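Local coordinates for protein clostridium acetobutylicum Q97KL0 (Clostridium acetobutylicum, PDB 1XBF) that is of unknown function but belongs to the YjbQ/UPF0047 family and binds in the crystal a sulfate that may mark a site for a phosphate-like anion, at residues L9-D14 / R123-F128. Numbering follows the deposited sequence.
With SO4 (sulfate ion), chain D.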
ATOM      1  N   LEU A   9       8.539  12.031  15.476  1.00 45.11           N
ATOM      2  CA  LEU A   9       7.163  12.523  15.500  1.00 45.80           C
ATOM      3  C   LEU A   9       6.525  12.358  16.862  1.00 46.26           C
ATOM      4  O   LEU A   9       6.672  11.319  17.504  1.00 46.59           O
ATOM      5  CB  LEU A   9       6.288  11.770  14.491  1.00 46.63           C
ATOM      6  CG  LEU A   9       6.320  12.069  12.994  1.00 46.91           C
ATOM      7  CD1 LEU A   9       5.864  13.495  12.756  1.00 48.54           C
ATOM      8  CD2 LEU A   9       7.712  11.842  12.451  1.00 48.41           C
ATOM      9  N   LYS A  10       5.799  13.382  17.290  1.00 46.44           N
ATOM     10  CA  LYS A  10       5.101  13.342  18.564  1.00 46.89           C
ATOM     11  C   LYS A  10       3.610  13.434  18.264  1.00 46.37           C
ATOM     12  O   LYS A  10       3.117  14.491  17.865  1.00 46.78           O
ATOM     13  CB  LYS A  10       5.530  14.520  19.446  1.00 49.91           C
ATOM     14  CG  LYS A  10       4.883  14.538  20.825  1.00 51.05           C
ATOM     15  CD  LYS A  10       5.371  13.380  21.686  1.00 53.07           C
ATOM     16  CE  LYS A  10       4.680  13.350  23.046  1.00 54.16           C
ATOM     17  NZ  LYS A  10       3.218  13.062  22.942  1.00 54.87           N
ATOM     18  N   THR A  11       2.900  12.325  18.432  1.00 45.48           N
ATOM     19  CA  THR A  11       1.461  12.295  18.185  1.00 45.32           C
ATOM     20  C   THR A  11       0.748  12.678  19.476  1.00 46.62           C
ATOM     21  O   THR A  11       1.304  12.502  20.559  1.00 46.76           O
ATOM     22  CB  THR A  11       1.002  10.892  17.749  1.00 43.59           C
ATOM     23  OG1 THR A  11       1.242   9.957  18.808  1.00 41.97           O
ATOM     24  CG2 THR A  11       1.765  10.447  16.517  1.00 43.18           C
ATOM     25  N   SER A  12      -0.475  13.191  19.368  1.00 48.13           N
ATOM     26  CA  SER A  12      -1.222  13.608  20.555  1.00 50.31           C
ATOM     27  C   SER A  12      -2.461  12.776  20.886  1.00 51.04           C
ATOM     28  O   SER A  12      -2.510  12.116  21.927  1.00 52.70           O
ATOM     29  CB  SER A  12      -1.622  15.082  20.435  1.00 50.87           C
ATOM     30  OG  SER A  12      -2.569  15.283  19.403  1.00 52.52           O
ATOM     31  N   ASN A  13      -3.463  12.807  20.014  1.00 50.61           N
ATOM     32  CA  ASN A  13      -4.690  12.057  20.263  1.00 50.77           C
ATOM     33  C   ASN A  13      -4.491  10.567  19.996  1.00 49.42           C
ATOM     34  O   ASN A  13      -3.487  10.168  19.406  1.00 49.86           O
ATOM     35  CB  ASN A  13      -5.823  12.612  19.395  1.00 51.45           C
ATOM     36  CG  ASN A  13      -7.154  12.657  20.128  1.00 53.31           C
ATOM     37  OD1 ASN A  13      -8.077  13.359  19.718  1.00 54.39           O
ATOM     38  ND2 ASN A  13      -7.259  11.900  21.214  1.00 53.74           N
ATOM     39  N   ASP A  14      -5.439   9.747  20.440  1.00 47.87           N
ATOM     40  CA  ASP A  14      -5.347   8.305  20.241  1.00 46.21           C
ATOM     41  C   ASP A  14      -5.171   8.001  18.757  1.00 44.36           C
ATOM     42  O   ASP A  14      -4.372   7.142  18.381  1.00 42.76           O
ATOM     43  CB  ASP A  14      -6.596   7.605  20.793  1.00 48.65           C
ATOM     44  CG  ASP A  14      -7.865   8.001  20.066  1.00 51.44           C
ATOM     45  OD1 ASP A  14      -8.169   9.214  19.998  1.00 52.91           O
ATOM     46  OD2 ASP A  14      -8.569   7.093  19.567  1.00 53.21           O
ATOM     47  N   ARG A 123       2.204   9.012  21.336  1.00 37.81           N
ATOM     48  CA  ARG A 123       3.478   8.310  21.427  1.00 39.03           C
ATOM     49  C   ARG A 123       4.571   9.072  20.690  1.00 38.53           C
ATOM     50  O   ARG A 123       4.289   9.996  19.933  1.00 38.17           O
ATOM     51  CB  ARG A 123       3.352   6.900  20.829  1.00 40.09           C
ATOM     52  CG  ARG A 123       2.312   6.025  21.519  1.00 42.97           C
ATOM     53  CD  ARG A 123       2.138   4.668  20.852  1.00 44.94           C
ATOM     54  NE  ARG A 123       3.281   3.786  21.049  1.00 47.90           N
ATOM     55  CZ  ARG A 123       3.306   2.507  20.681  1.00 49.21           C
ATOM     56  NH1 ARG A 123       4.390   1.773  20.895  1.00 49.41           N
ATOM     57  NH2 ARG A 123       2.244   1.963  20.097  1.00 49.84           N
ATOM     58  N   ASP A 124       5.820   8.687  20.935  1.00 39.08           N
ATOM     59  CA  ASP A 124       6.962   9.296  20.261  1.00 39.67           C
ATOM     60  C   ASP A 124       7.240   8.351  19.099  1.00 36.68           C
ATOM     61  O   ASP A 124       7.695   7.230  19.305  1.00 36.22           O
ATOM     62  CB  ASP A 124       8.175   9.356  21.195  1.00 41.46           C
ATOM     63  CG  ASP A 124       7.949  10.266  22.389  1.00 45.27           C
ATOM     64  OD1 ASP A 124       7.758  11.482  22.182  1.00 46.01           O
ATOM     65  OD2 ASP A 124       7.952   9.760  23.530  1.00 47.38           O
ATOM     66  N   ARG A 125       6.957   8.800  17.884  1.00 34.61           N
ATOM     67  CA  ARG A 125       7.137   7.955  16.707  1.00 32.04           C
ATOM     68  C   ARG A 125       8.296   8.359  15.812  1.00 31.26           C
ATOM     69  O   ARG A 125       8.905   9.407  15.989  1.00 29.95           O
ATOM     70  CB  ARG A 125       5.852   7.956  15.877  1.00 29.44           C
ATOM     71  CG  ARG A 125       4.585   7.605  16.649  1.00 27.38           C
ATOM     72  CD  ARG A 125       4.559   6.146  17.083  1.00 27.08           C
ATOM     73  NE  ARG A 125       3.190   5.641  17.111  1.00 27.69           N
ATOM     74  CZ  ARG A 125       2.864   4.378  17.354  1.00 27.07           C
ATOM     75  NH1 ARG A 125       3.810   3.483  17.601  1.00 28.30           N
ATOM     76  NH2 ARG A 125       1.594   3.999  17.321  1.00 27.01           N
ATOM     77  N   LYS A 126       8.584   7.501  14.841  1.00 30.78           N
ATOM     78  CA  LYS A 126       9.644   7.732  13.875  1.00 31.93           C
ATOM     79  C   LYS A 126       9.088   7.485  12.475  1.00 32.05           C
ATOM     80  O   LYS A 126       8.090   6.787  12.295  1.00 29.71           O
ATOM     81  CB  LYS A 126      10.810   6.769  14.110  1.00 33.63           C
ATOM     82  CG  LYS A 126      11.624   7.012  15.375  1.00 37.83           C
ATOM     83  CD  LYS A 126      12.427   8.301  15.273  1.00 41.78           C
ATOM     84  CE  LYS A 126      13.507   8.358  16.341  1.00 43.30           C
ATOM     85  NZ  LYS A 126      14.438   7.198  16.225  1.00 45.34           N
ATOM     86  N   VAL A 127       9.739   8.066  11.482  1.00 32.10           N
ATOM     87  CA  VAL A 127       9.333   7.858  10.109  1.00 31.82           C
ATOM     88  C   VAL A 127      10.628   7.896   9.319  1.00 32.01           C
ATOM     89  O   VAL A 127      11.447   8.798   9.509  1.00 30.15           O
ATOM     90  CB  VAL A 127       8.342   8.955   9.627  1.00 32.62           C
ATOM     91  CG1 VAL A 127       9.037  10.301   9.529  1.00 31.36           C
ATOM     92  CG2 VAL A 127       7.739   8.553   8.286  1.00 34.34           C
ATOM     93  N   PHE A 128      10.840   6.894   8.470  1.00 30.66           N
ATOM     94  CA  PHE A 128      12.055   6.841   7.668  1.00 30.59           C
ATOM     95  C   PHE A 128      11.779   7.345   6.262  1.00 32.28           C
ATOM     96  O   PHE A 128      10.736   7.043   5.678  1.00 31.28           O
ATOM     97  CB  PHE A 128      12.599   5.414   7.562  1.00 29.51           C
ATOM     98  CG  PHE A 128      12.706   4.689   8.870  1.00 28.09           C
ATOM     99  CD1 PHE A 128      12.956   5.373  10.054  1.00 29.32           C
ATOM    100  CD2 PHE A 128      12.611   3.301   8.906  1.00 29.39           C
ATOM    101  CE1 PHE A 128      13.114   4.683  11.257  1.00 30.48           C
ATOM    102  CE2 PHE A 128      12.768   2.597  10.099  1.00 29.82           C
ATOM    103  CZ  PHE A 128      13.020   3.289  11.281  1.00 31.20           C
TER
HETATM  104  S   SO4 D 201       4.892  -0.088  17.506  1.00 30.44           S
HETATM  105  O1  SO4 D 201       4.650  -0.336  18.936  1.00 33.00           O
HETATM  106  O2  SO4 D 201       4.986  -1.378  16.801  1.00 30.52           O
HETATM  107  O3  SO4 D 201       3.775   0.705  16.957  1.00 31.60           O
HETATM  108  O4  SO4 D 201       6.144   0.665  17.336  1.00 30.42           O
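L9 and R125 form an antiparallel hydrogen-bonded pair where strand 5-10, outermost in this chain's sheet, runs beside strand 124-133: L9 N donates to R125 O at 2.7 Å from above the carbonyl plane, and R125 N returns a bond to L9 O. On the face shared by these two residues, L9 reaches past its partner, its CD2 lying 3.6 Å from CG1 of the buried V127. Beyond the strand end T11 N bonds to R123 O, but the return bond, from R123 N, goes to the side-chain T11 OG1 at 2.9 Å. With OG1 set between its own backbone N and carbonyl carbon (chi1 63°), T11 CG2 is left to lie 4.0 Å from CG of R125. The same hydroxyl also bonds to E118, which holds R125 NH2 in a salt bridge. On the opposite face, K10 CD passes 3.1 Å from D124 OD1, while the bent lysine chain delivers NZ to T11 O, 4.9 Å from D124 OD1, so the charges attract without touching. The two guanidinium groups are offset, R125 NH1 lying 3.2 Å above the R123 plane and R123 CD over that of R125. Each NH1 bonds a different oxygen of the sulfate, R123 to O1 and R125 to O3; D120 salt-bridges R123 NH2. The anion, probably from the crystallisation liquor, likely offsets the closeness of the two positive charges, in a pocket that could suit a phosphate-like group.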